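Local coordinates for uncharacterized protein (Methylibium petroleiphilum, PDB 3PL0) that probably acts as a dioxygenase of the 2OG-Fe family, built on a cupin (double-stranded beta-helix) fold, at residues D44-Y49 with P118-L123; A54-L59 with H64-R69; A89-T94 with G249-A254. All coordinates share one frame; numbering follows the deposited sequence. Where two conformers were deposited one is given.

From the N terminus, the chain first reaches 44-49, a turn after helix 40-44. Contact 1 closes the loop from here to helix 118-134, setting the turn against the first part of that helix. Contact 2 is nested inside that loop. It closes a short hairpin between strands 54-55 and 65-77, at the edge of the main antiparallel sheet. Contact 3 begins at strand 90-92, also within the loop of contact 1, and reaches the C terminus at 249-254. It therefore crosses contact 1 along the chain but follows contact 2 in series. The three sites are separate, with contacts 2 and 3 about 5 Å apart at their nearest atoms.

Contact 1 (D44-Y49 with P118-L123); sequences DMMLPY and PSWSAL
Met46 carries its CG opposite the carbonyl carbon (chi1 -72°), and its chain stays extended until it bends at chi3 (42°). In Trp120, CG stands anti to the backbone N (chi1 -178°), which sets the indole beside the carbonyl carbon. Together these torsions bring the end of Met46 to the six-membered half of the indole. Met46 is a selenomethionine, with SE in the place of sulfur. Its methyl CE lies 3.8 Å from Trp120 CE3 and 3.9 Å from Trp120 CZ3. The methyl approaches at the ring edge, near the ring plane. Met46 SE is 4.0 Å from Trp120 CE3 and 5.3 Å from the centroid of the Trp120 six-membered ring, again at the edge. This is a Met-aromatic contact of the edge-on kind. The two side chains cross at about a right angle, and the touch is confined to the CE3-CZ3 edge of the indole.

Ser119, the residue before Trp120 in the helix, packs against the same Met46 side chain. Its OG lies 3.8 Å from Met46 SE and 3.9 Å from Met46 CG, which is van der Waals packing. The hydroxyl is engaged by a hydrogen bond with Ala42 O. Met46, Ser119 and Trp120 are all buried. The backbones stay apart, with Met46 CA 7.9 Å from Trp120 CA, so side chains alone bridge the interval. A type I beta turn from Asp44 to Leu47 presents Met46. Its closing bond runs from Leu47 N to Asp44 O, 3.0 Å.

Trp120 also meets the ring of Phe73 on strand 65-77. Trp120 and Leu123 rest on Leu241 of strand 237-246, and Phe43 of helix 40-44 touches Ser119 and Leu123. The contact thus lies where the start of helix 118-134 meets both helix 40-44 and the main sheet.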
loop_
_atom_site.group_PDB
_atom_site.type_symbol
_atom_site.label_atom_id
_atom_site.label_comp_id
_atom_site.label_asym_id
_atom_site.label_seq_id
_atom_site.Cartn_x
_atom_site.Cartn_y
_atom_site.Cartn_z
ATOM N N ASP A 44 13.951 -8.630 -1.577
ATOM C CA ASP A 44 13.494 -10.020 -1.457
ATOM C C ASP A 44 13.600 -10.584 -0.040
ATOM O O ASP A 44 12.854 -11.492 0.307
ATOM C CB ASP A 44 14.180 -10.935 -2.459
ATOM C CG ASP A 44 13.654 -10.749 -3.896
ATOM O OD1 ASP A 44 12.546 -10.200 -4.098
ATOM O OD2 ASP A 44 14.388 -11.112 -4.827
HETATM N N MSE A 45 14.494 -10.013 0.771
HETATM C CA MSE A 45 14.643 -10.390 2.180
HETATM C C MSE A 45 13.347 -10.272 2.974
HETATM O O MSE A 45 13.187 -10.914 4.012
HETATM C CB MSE A 45 15.723 -9.520 2.841
HETATM C CG MSE A 45 17.136 -9.775 2.287
HETATM SE SE MSE A 45 17.755 -11.628 2.526
HETATM C CE MSE A 45 17.634 -11.744 4.469
HETATM N N MSE A 46 12.422 -9.456 2.481
HETATM C CA MSE A 46 11.173 -9.203 3.156
HETATM C C MSE A 46 10.137 -10.259 2.847
HETATM O O MSE A 46 9.184 -10.409 3.591
HETATM C CB MSE A 46 10.613 -7.842 2.723
HETATM C CG MSE A 46 11.396 -6.623 3.280
HETATM SE SE MSE A 46 10.827 -4.931 2.437
HETATM C CE MSE A 46 9.029 -5.331 2.485
ATOM N N LEU A 47 10.301 -10.967 1.735
ATOM C CA LEU A 47 9.274 -11.912 1.281
ATOM C C LEU A 47 8.889 -13.030 2.294
ATOM O O LEU A 47 7.725 -13.370 2.417
ATOM C CB LEU A 47 9.678 -12.526 -0.055
ATOM C CG LEU A 47 9.865 -11.612 -1.247
ATOM C CD1 LEU A 47 10.577 -12.345 -2.426
ATOM C CD2 LEU A 47 8.520 -11.053 -1.686
ATOM N N PRO A 48 9.854 -13.583 3.043
ATOM C CA PRO A 48 9.376 -14.636 3.934
ATOM C C PRO A 48 8.354 -14.207 5.010
ATOM O O PRO A 48 7.610 -15.084 5.528
ATOM C CB PRO A 48 10.664 -15.171 4.572
ATOM C CG PRO A 48 11.742 -14.835 3.587
ATOM C CD PRO A 48 11.325 -13.588 2.909
ATOM N N TYR A 49 8.273 -12.912 5.325
ATOM C CA TYR A 49 7.344 -12.433 6.343
ATOM C C TYR A 49 5.910 -12.516 5.884
ATOM O O TYR A 49 5.021 -12.639 6.695
ATOM C CB TYR A 49 7.709 -11.011 6.819
ATOM C CG TYR A 49 9.080 -11.032 7.448
ATOM C CD1 TYR A 49 9.256 -11.506 8.737
ATOM C CD2 TYR A 49 10.215 -10.712 6.696
ATOM C CE1 TYR A 49 10.530 -11.584 9.301
ATOM C CE2 TYR A 49 11.477 -10.789 7.230
ATOM C CZ TYR A 49 11.629 -11.241 8.547
ATOM O OH TYR A 49 12.892 -11.303 9.085
ATOM N N PRO A 118 17.724 -3.515 5.761
ATOM C CA PRO A 118 18.107 -2.296 5.099
ATOM C C PRO A 118 17.089 -1.844 4.076
ATOM O O PRO A 118 16.807 -0.655 4.008
ATOM C CB PRO A 118 19.458 -2.649 4.458
ATOM C CG PRO A 118 19.997 -3.721 5.323
ATOM C CD PRO A 118 18.832 -4.485 5.813
ATOM N N SER A 119 16.492 -2.782 3.337
ATOM C CA SER A 119 15.530 -2.423 2.326
ATOM C C SER A 119 14.268 -1.797 2.908
ATOM O O SER A 119 13.629 -0.976 2.252
ATOM C CB SER A 119 15.153 -3.659 1.489
ATOM O OG SER A 119 14.608 -4.699 2.296
ATOM N N TRP A 120 13.882 -2.217 4.100
ATOM C CA TRP A 120 12.689 -1.645 4.739
ATOM C C TRP A 120 12.826 -0.132 4.923
ATOM O O TRP A 120 11.995 0.635 4.433
ATOM C CB TRP A 120 12.401 -2.317 6.088
ATOM C CG TRP A 120 11.140 -1.792 6.760
ATOM C CD1 TRP A 120 11.065 -0.880 7.787
ATOM C CD2 TRP A 120 9.783 -2.095 6.401
ATOM N NE1 TRP A 120 9.738 -0.619 8.101
ATOM C CE2 TRP A 120 8.939 -1.361 7.268
ATOM C CE3 TRP A 120 9.202 -2.950 5.457
ATOM C CZ2 TRP A 120 7.544 -1.451 7.208
ATOM C CZ3 TRP A 120 7.811 -3.042 5.395
ATOM C CH2 TRP A 120 6.998 -2.283 6.245
ATOM N N SER A 121 13.889 0.298 5.610
ATOM C CA SER A 121 14.148 1.746 5.749
ATOM C C SER A 121 14.350 2.464 4.410
ATOM O O SER A 121 13.813 3.546 4.222
ATOM C CB SER A 121 15.342 2.017 6.666
ATOM O OG SER A 121 15.008 1.691 8.001
ATOM N N ALA A 122 15.077 1.855 3.482
ATOM C CA ALA A 122 15.332 2.453 2.182
ATOM C C ALA A 122 13.998 2.746 1.466
ATOM O O ALA A 122 13.797 3.838 0.923
ATOM C CB ALA A 122 16.233 1.527 1.310
ATOM N N LEU A 123 13.084 1.786 1.552
ATOM C CA LEU A 123 11.755 1.899 0.975
ATOM C C LEU A 123 10.978 3.054 1.619
ATOM O O LEU A 123 10.596 3.981 0.937
ATOM C CB LEU A 123 10.970 0.608 1.167
ATOM C CG LEU A 123 9.572 0.559 0.498
ATOM C CD1 LEU A 123 9.671 0.781 -1.075
ATOM C CD2 LEU A 123 8.865 -0.717 0.851
#

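Contact 2 (A54-L59 with H64-R69)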
loop_
_atom_site.group_PDB
_atom_site.type_symbol
_atom_site.label_atom_id
_atom_site.label_comp_id
_atom_site.label_asym_id
_atom_site.label_seq_id
_atom_site.Cartn_x
_atom_site.Cartn_y
_atom_site.Cartn_z
ATOM N N ALA A 54 -0.754 -12.447 10.448
ATOM C CA ALA A 54 -1.796 -12.907 11.372
ATOM C C ALA A 54 -3.182 -12.859 10.734
ATOM O O ALA A 54 -3.485 -11.970 9.941
ATOM C CB ALA A 54 -1.784 -12.096 12.624
ATOM N N PRO A 55 -4.052 -13.823 11.082
ATOM C CA PRO A 55 -5.382 -13.794 10.489
ATOM C C PRO A 55 -6.087 -12.558 10.984
ATOM O O PRO A 55 -5.901 -12.200 12.144
ATOM C CB PRO A 55 -6.055 -15.058 11.023
ATOM C CG PRO A 55 -5.224 -15.485 12.208
ATOM C CD PRO A 55 -3.846 -14.947 12.018
ATOM N N ASP A 56 -6.824 -11.888 10.094
ATOM C CA ASP A 56 -7.653 -10.755 10.445
ATOM C C ASP A 56 -9.059 -11.309 10.625
ATOM O O ASP A 56 -9.771 -11.539 9.659
ATOM C CB ASP A 56 -7.618 -9.685 9.333
ATOM C CG ASP A 56 -8.620 -8.527 9.550
ATOM O OD1 ASP A 56 -9.362 -8.540 10.546
ATOM O OD2 ASP A 56 -8.676 -7.597 8.678
ATOM N N LEU A 57 -9.446 -11.527 11.866
ATOM C CA LEU A 57 -10.720 -12.144 12.166
ATOM C C LEU A 57 -11.797 -11.108 12.468
ATOM O O LEU A 57 -12.845 -11.455 12.985
ATOM C CB LEU A 57 -10.539 -13.111 13.323
ATOM C CG LEU A 57 -9.460 -14.192 13.089
ATOM C CD1 LEU A 57 -9.161 -14.953 14.353
ATOM C CD2 LEU A 57 -9.856 -15.146 11.960
ATOM N N HIS A 58 -11.578 -9.840 12.104
ATOM C CA HIS A 58 -12.504 -8.773 12.524
ATOM C C HIS A 58 -13.794 -8.825 11.689
ATOM O O HIS A 58 -14.876 -8.776 12.240
ATOM C CB HIS A 58 -11.850 -7.372 12.472
ATOM C CG HIS A 58 -10.743 -7.147 13.482
ATOM N ND1 HIS A 58 -10.969 -7.049 14.845
ATOM C CD2 HIS A 58 -9.408 -6.943 13.316
ATOM C CE1 HIS A 58 -9.826 -6.813 15.472
ATOM N NE2 HIS A 58 -8.861 -6.743 14.569
ATOM N N LEU A 59 -13.690 -8.934 10.376
ATOM C CA LEU A 59 -14.881 -9.015 9.531
ATOM C C LEU A 59 -15.400 -10.449 9.400
ATOM O O LEU A 59 -14.654 -11.439 9.484
ATOM C CB LEU A 59 -14.616 -8.433 8.128
ATOM C CG LEU A 59 -14.668 -6.893 7.990
ATOM C CD1 LEU A 59 -14.221 -6.393 6.587
ATOM C CD2 LEU A 59 -16.085 -6.363 8.314
ATOM N N HIS A 64 -12.841 -13.288 0.958
ATOM C CA HIS A 64 -11.647 -14.092 0.973
ATOM C C HIS A 64 -10.921 -13.831 2.265
ATOM O O HIS A 64 -10.960 -12.714 2.828
ATOM C CB HIS A 64 -10.710 -13.762 -0.199
ATOM C CG HIS A 64 -11.149 -14.352 -1.501
ATOM N ND1 HIS A 64 -11.098 -13.650 -2.691
ATOM C CD2 HIS A 64 -11.733 -15.538 -1.789
ATOM C CE1 HIS A 64 -11.559 -14.412 -3.665
ATOM N NE2 HIS A 64 -11.976 -15.554 -3.143
ATOM N N TYR A 65 -10.231 -14.857 2.716
ATOM C CA TYR A 65 -9.494 -14.803 3.954
ATOM C C TYR A 65 -8.358 -13.809 3.885
ATOM O O TYR A 65 -7.533 -13.827 2.921
ATOM C CB TYR A 65 -8.887 -16.168 4.275
ATOM C CG TYR A 65 -9.858 -17.271 4.631
ATOM C CD1 TYR A 65 -11.212 -17.039 4.801
ATOM C CD2 TYR A 65 -9.391 -18.559 4.835
ATOM C CE1 TYR A 65 -12.099 -18.091 5.130
ATOM C CE2 TYR A 65 -10.258 -19.608 5.174
ATOM C CZ TYR A 65 -11.606 -19.372 5.320
ATOM O OH TYR A 65 -12.441 -20.425 5.668
ATOM N N ARG A 66 -8.291 -12.977 4.918
ATOM C CA ARG A 66 -7.293 -11.905 5.004
ATOM C C ARG A 66 -6.319 -12.122 6.164
ATOM O O ARG A 66 -6.708 -12.402 7.271
ATOM C CB ARG A 66 -8.005 -10.571 5.161
ATOM C CG ARG A 66 -7.031 -9.375 5.158
ATOM C CD ARG A 66 -7.723 -8.101 4.796
ATOM N NE ARG A 66 -8.634 -7.666 5.854
ATOM C CZ ARG A 66 -9.789 -7.041 5.624
ATOM N NH1 ARG A 66 -10.172 -6.801 4.375
ATOM N NH2 ARG A 66 -10.572 -6.650 6.632
ATOM N N TYR A 67 -5.036 -12.022 5.852
ATOM C CA TYR A 67 -3.973 -11.978 6.826
ATOM C C TYR A 67 -3.213 -10.671 6.728
ATOM O O TYR A 67 -2.991 -10.133 5.617
ATOM C CB TYR A 67 -3.003 -13.120 6.567
ATOM C CG TYR A 67 -3.672 -14.484 6.528
ATOM C CD1 TYR A 67 -4.309 -14.945 5.367
ATOM C CD2 TYR A 67 -3.698 -15.288 7.649
ATOM C CE1 TYR A 67 -4.938 -16.168 5.327
ATOM C CE2 TYR A 67 -4.314 -16.528 7.604
ATOM C CZ TYR A 67 -4.922 -16.964 6.454
ATOM O OH TYR A 67 -5.554 -18.185 6.451
ATOM N N ARG A 68 -2.741 -10.192 7.870
ATOM C CA ARG A 68 -2.051 -8.916 7.922
ATOM C C ARG A 68 -1.284 -8.739 9.213
ATOM O O ARG A 68 -1.365 -9.544 10.153
ATOM C CB ARG A 68 -3.063 -7.772 7.812
ATOM C CG ARG A 68 -3.967 -7.642 9.042
ATOM C CD ARG A 68 -5.224 -6.913 8.776
ATOM N NE ARG A 68 -4.987 -5.490 8.519
ATOM C CZ ARG A 68 -5.913 -4.646 8.074
ATOM N NH1 ARG A 68 -7.157 -5.050 7.855
ATOM N NH2 ARG A 68 -5.580 -3.377 7.851
ATOM N N ARG A 69 -0.503 -7.675 9.204
ATOM C CA ARG A 69 0.134 -7.121 10.380
ATOM C C ARG A 69 0.202 -5.625 10.144
ATOM O O ARG A 69 -0.154 -5.159 9.040
ATOM C CB ARG A 69 1.526 -7.683 10.568
ATOM C CG ARG A 69 1.570 -9.111 11.103
ATOM C CD ARG A 69 2.983 -9.556 11.258
ATOM N NE ARG A 69 2.994 -10.934 11.690
ATOM C CZ ARG A 69 2.706 -11.355 12.916
ATOM N NH1 ARG A 69 2.465 -10.517 13.920
ATOM N NH2 ARG A 69 2.693 -12.652 13.137
#
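Asp56 and the arginines Arg66 and Arg68 form the tight part of this contact, a salt-bridge network on one carboxylate oxygen. Asp56 OD2 takes Arg66 NE at 2.8 Å and Arg66 NH2 at 2.9 Å, a side-on grip lying in the guanidinium plane. Arg68 NH1 adds a third bond to Asp56 OD2, 3.1 Å long. It comes from above the carboxylate, and the two planes stand 64° apart. The other oxygen, Asp56 OD1, accepts from His58 N at 3.0 Å in an Asx turn. With CG anti to the backbone N (chi1 173°), the Asp56 carboxylate points the same way as both arginine chains. An alanine here is likely to leave the two guanidinium groups without their shared counter-charge and the Asx turn without its acceptor.

The backbone pairing is also close. Ala54 and Arg68 are an antiparallel hydrogen-bonded pair, with Arg68 N to Ala54 O at 2.8 Å, and Asp56 N bonds to Arg66 O at 2.9 Å.

The solvent side is looser. Exposed Leu59 reaches Arg66 NH2 with CD1, at 3.7 Å. Pro55 and Tyr67, a non-hydrogen-bonded pair on one face of the hairpin, meet loosely, Pro55 CB lying 4.1 Å from Tyr67 CE2. Tyr67 OH bonds to Glu154.

The whole is a beta hairpin at the sheet edge. Strand 65-77 pairs on with strand 141-152, whose Phe149 touches Arg66 and Arg68.

Contact 3 (A89-T94 with G249-A254); sequences AHWQPT and GFQAPA
Strand 90-92 pairs with strand 103-105 in a small two-stranded antiparallel sheet, and here its Trp91 receives the C-terminal tail of the chain. Pro253 sits over one face of the indole. Its CD lies 3.5 Å from the centroid of the Trp91 five-membered ring and only 5° off the ring normal, a CH-pi contact. Pro253 N stands above the centre of the indole, 3.5 Å from Trp91 CD2. The peptide before it follows the same face toward the rim, where Ala252 C is 3.4 Å from Trp91 CE3. The opposite face takes Pro93 CD, so the indole is sandwiched between two prolines, one just after its own strand and one from the tail.

Strand 237-246, from which the tail leaves, belongs to the main antiparallel sheet of the cupin, or double-stranded beta-helix, fold. The tail therefore carries the chain end from that sheet across to the small one.

Gln251 meets Trp91 from another direction. Its OE1 comes to the ring edge, near the ring plane, 3.1 Å from Trp91 CE3. The amide and ring planes are 40° apart. A bend at chi2 (-74°) folds the amide back to the indole, and a hydrogen bond from Gln251 NE2 to Gly169 O fixes which end faces the ring. Trp91 NE1 bonds to Gly101 O, so the polar edge of the indole is satisfied by the loop before strand 103-105.

A water links the two backbones near Trp91 CB. It accepts from Trp91 N at 3.1 Å and donates to Gln251 O at 2.7 Å. Pro253 also touches Glu104 of strand 103-105. Beyond it, Ala254 makes a backbone hydrogen bond with Leu99.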
loop_
_atom_site.group_PDB
_atom_site.type_symbol
_atom_site.label_atom_id
_atom_site.label_comp_id
_atom_site.label_asym_id
_atom_site.label_seq_id
_atom_site.Cartn_x
_atom_site.Cartn_y
_atom_site.Cartn_z
ATOM N N ALA A 89 -3.531 1.500 17.332
ATOM C CA ALA A 89 -4.681 1.067 16.580
ATOM C C ALA A 89 -4.823 1.811 15.262
ATOM O O ALA A 89 -4.324 2.931 15.093
ATOM C CB ALA A 89 -5.934 1.253 17.416
ATOM N N HIS A 90 -5.543 1.186 14.339
ATOM C CA HIS A 90 -5.796 1.763 13.062
ATOM C C HIS A 90 -7.244 2.267 13.091
ATOM O O HIS A 90 -8.125 1.502 13.446
ATOM C CB HIS A 90 -5.566 0.728 11.949
ATOM C CG HIS A 90 -5.936 1.246 10.598
ATOM N ND1 HIS A 90 -5.232 2.251 9.967
ATOM C CD2 HIS A 90 -6.986 0.967 9.798
ATOM C CE1 HIS A 90 -5.822 2.550 8.826
ATOM N NE2 HIS A 90 -6.885 1.776 8.692
ATOM N N TRP A 91 -7.477 3.538 12.736
ATOM C CA TRP A 91 -8.800 4.144 12.767
ATOM C C TRP A 91 -9.561 3.934 11.458
ATOM O O TRP A 91 -9.015 4.130 10.391
ATOM C CB TRP A 91 -8.690 5.673 13.064
ATOM C CG TRP A 91 -9.969 6.340 13.590
ATOM C CD1 TRP A 91 -10.905 5.769 14.387
ATOM C CD2 TRP A 91 -10.426 7.695 13.352
ATOM N NE1 TRP A 91 -11.917 6.654 14.647
ATOM C CE2 TRP A 91 -11.651 7.845 14.023
ATOM C CE3 TRP A 91 -9.927 8.781 12.605
ATOM C CZ2 TRP A 91 -12.390 9.070 14.017
ATOM C CZ3 TRP A 91 -10.647 9.997 12.602
ATOM C CH2 TRP A 91 -11.872 10.120 13.308
ATOM N N GLN A 92 -10.833 3.577 11.561
ATOM C CA GLN A 92 -11.695 3.300 10.405
ATOM C C GLN A 92 -13.080 3.978 10.633
ATOM O O GLN A 92 -14.115 3.286 10.804
ATOM C CB GLN A 92 -11.879 1.772 10.225
ATOM C CG GLN A 92 -10.744 1.068 9.504
ATOM C CD GLN A 92 -10.696 -0.465 9.732
ATOM O OE1 GLN A 92 -9.617 -1.062 9.714
ATOM N NE2 GLN A 92 -11.845 -1.078 9.986
ATOM N N PRO A 93 -13.106 5.329 10.646
ATOM C CA PRO A 93 -14.381 6.036 10.772
ATOM C C PRO A 93 -15.168 5.799 9.497
ATOM O O PRO A 93 -14.551 5.450 8.476
ATOM C CB PRO A 93 -13.951 7.477 10.859
ATOM C CG PRO A 93 -12.579 7.517 10.121
ATOM C CD PRO A 93 -11.953 6.238 10.515
ATOM N N THR A 94 -16.488 5.957 9.510
ATOM C CA THR A 94 -17.254 5.730 8.277
ATOM C C THR A 94 -17.029 6.866 7.294
ATOM O O THR A 94 -17.403 6.729 6.120
ATOM C CB THR A 94 -18.807 5.594 8.482
ATOM O OG1 THR A 94 -19.368 6.845 8.926
ATOM C CG2 THR A 94 -19.170 4.476 9.466
ATOM N N GLY A 249 -0.421 14.173 11.837
ATOM C CA GLY A 249 -0.391 13.038 12.743
ATOM C C GLY A 249 -0.975 11.827 12.043
ATOM O O GLY A 249 -1.429 11.908 10.888
ATOM N N PHE A 250 -1.019 10.722 12.757
ATOM C CA PHE A 250 -1.786 9.556 12.278
ATOM C C PHE A 250 -3.270 9.891 12.269
ATOM O O PHE A 250 -3.726 10.679 13.102
ATOM C CB PHE A 250 -1.554 8.363 13.184
ATOM C CG PHE A 250 -0.164 7.916 13.217
ATOM C CD1 PHE A 250 0.380 7.246 12.126
ATOM C CD2 PHE A 250 0.635 8.179 14.302
ATOM C CE1 PHE A 250 1.686 6.825 12.146
ATOM C CE2 PHE A 250 1.936 7.748 14.321
ATOM C CZ PHE A 250 2.471 7.079 13.224
ATOM N N GLN A 251 -4.024 9.309 11.330
ATOM C CA GLN A 251 -5.482 9.371 11.388
ATOM C C GLN A 251 -5.868 8.807 12.745
ATOM O O GLN A 251 -5.429 7.709 13.125
ATOM C CB GLN A 251 -6.152 8.529 10.271
ATOM C CG GLN A 251 -6.602 9.281 9.020
ATOM C CD GLN A 251 -7.849 10.127 9.210
ATOM O OE1 GLN A 251 -8.428 10.146 10.292
ATOM N NE2 GLN A 251 -8.260 10.855 8.152
ATOM N N ALA A 252 -6.657 9.567 13.499
ATOM C CA ALA A 252 -7.083 9.126 14.811
ATOM C C ALA A 252 -8.228 10.012 15.319
ATOM O O ALA A 252 -8.313 11.203 14.978
ATOM C CB ALA A 252 -5.900 9.124 15.813
ATOM N N PRO A 253 -9.117 9.427 16.130
ATOM C CA PRO A 253 -10.141 10.240 16.806
ATOM C C PRO A 253 -9.476 11.272 17.705
ATOM O O PRO A 253 -8.378 11.029 18.220
ATOM C CB PRO A 253 -10.913 9.221 17.644
ATOM C CG PRO A 253 -9.912 8.158 17.923
ATOM C CD PRO A 253 -9.027 8.072 16.700
ATOM N N ALA A 254 -10.129 12.429 17.809
ATOM C CA ALA A 254 -9.684 13.539 18.653
ATOM C C ALA A 254 -9.811 13.137 20.121
ATOM O O ALA A 254 -10.809 12.542 20.553
ATOM C CB ALA A 254 -10.507 14.819 18.361
ATOM O OXT ALA A 254 -8.878 13.384 20.887
HETATM O O HOH W 1 -5.295 5.490 11.575
#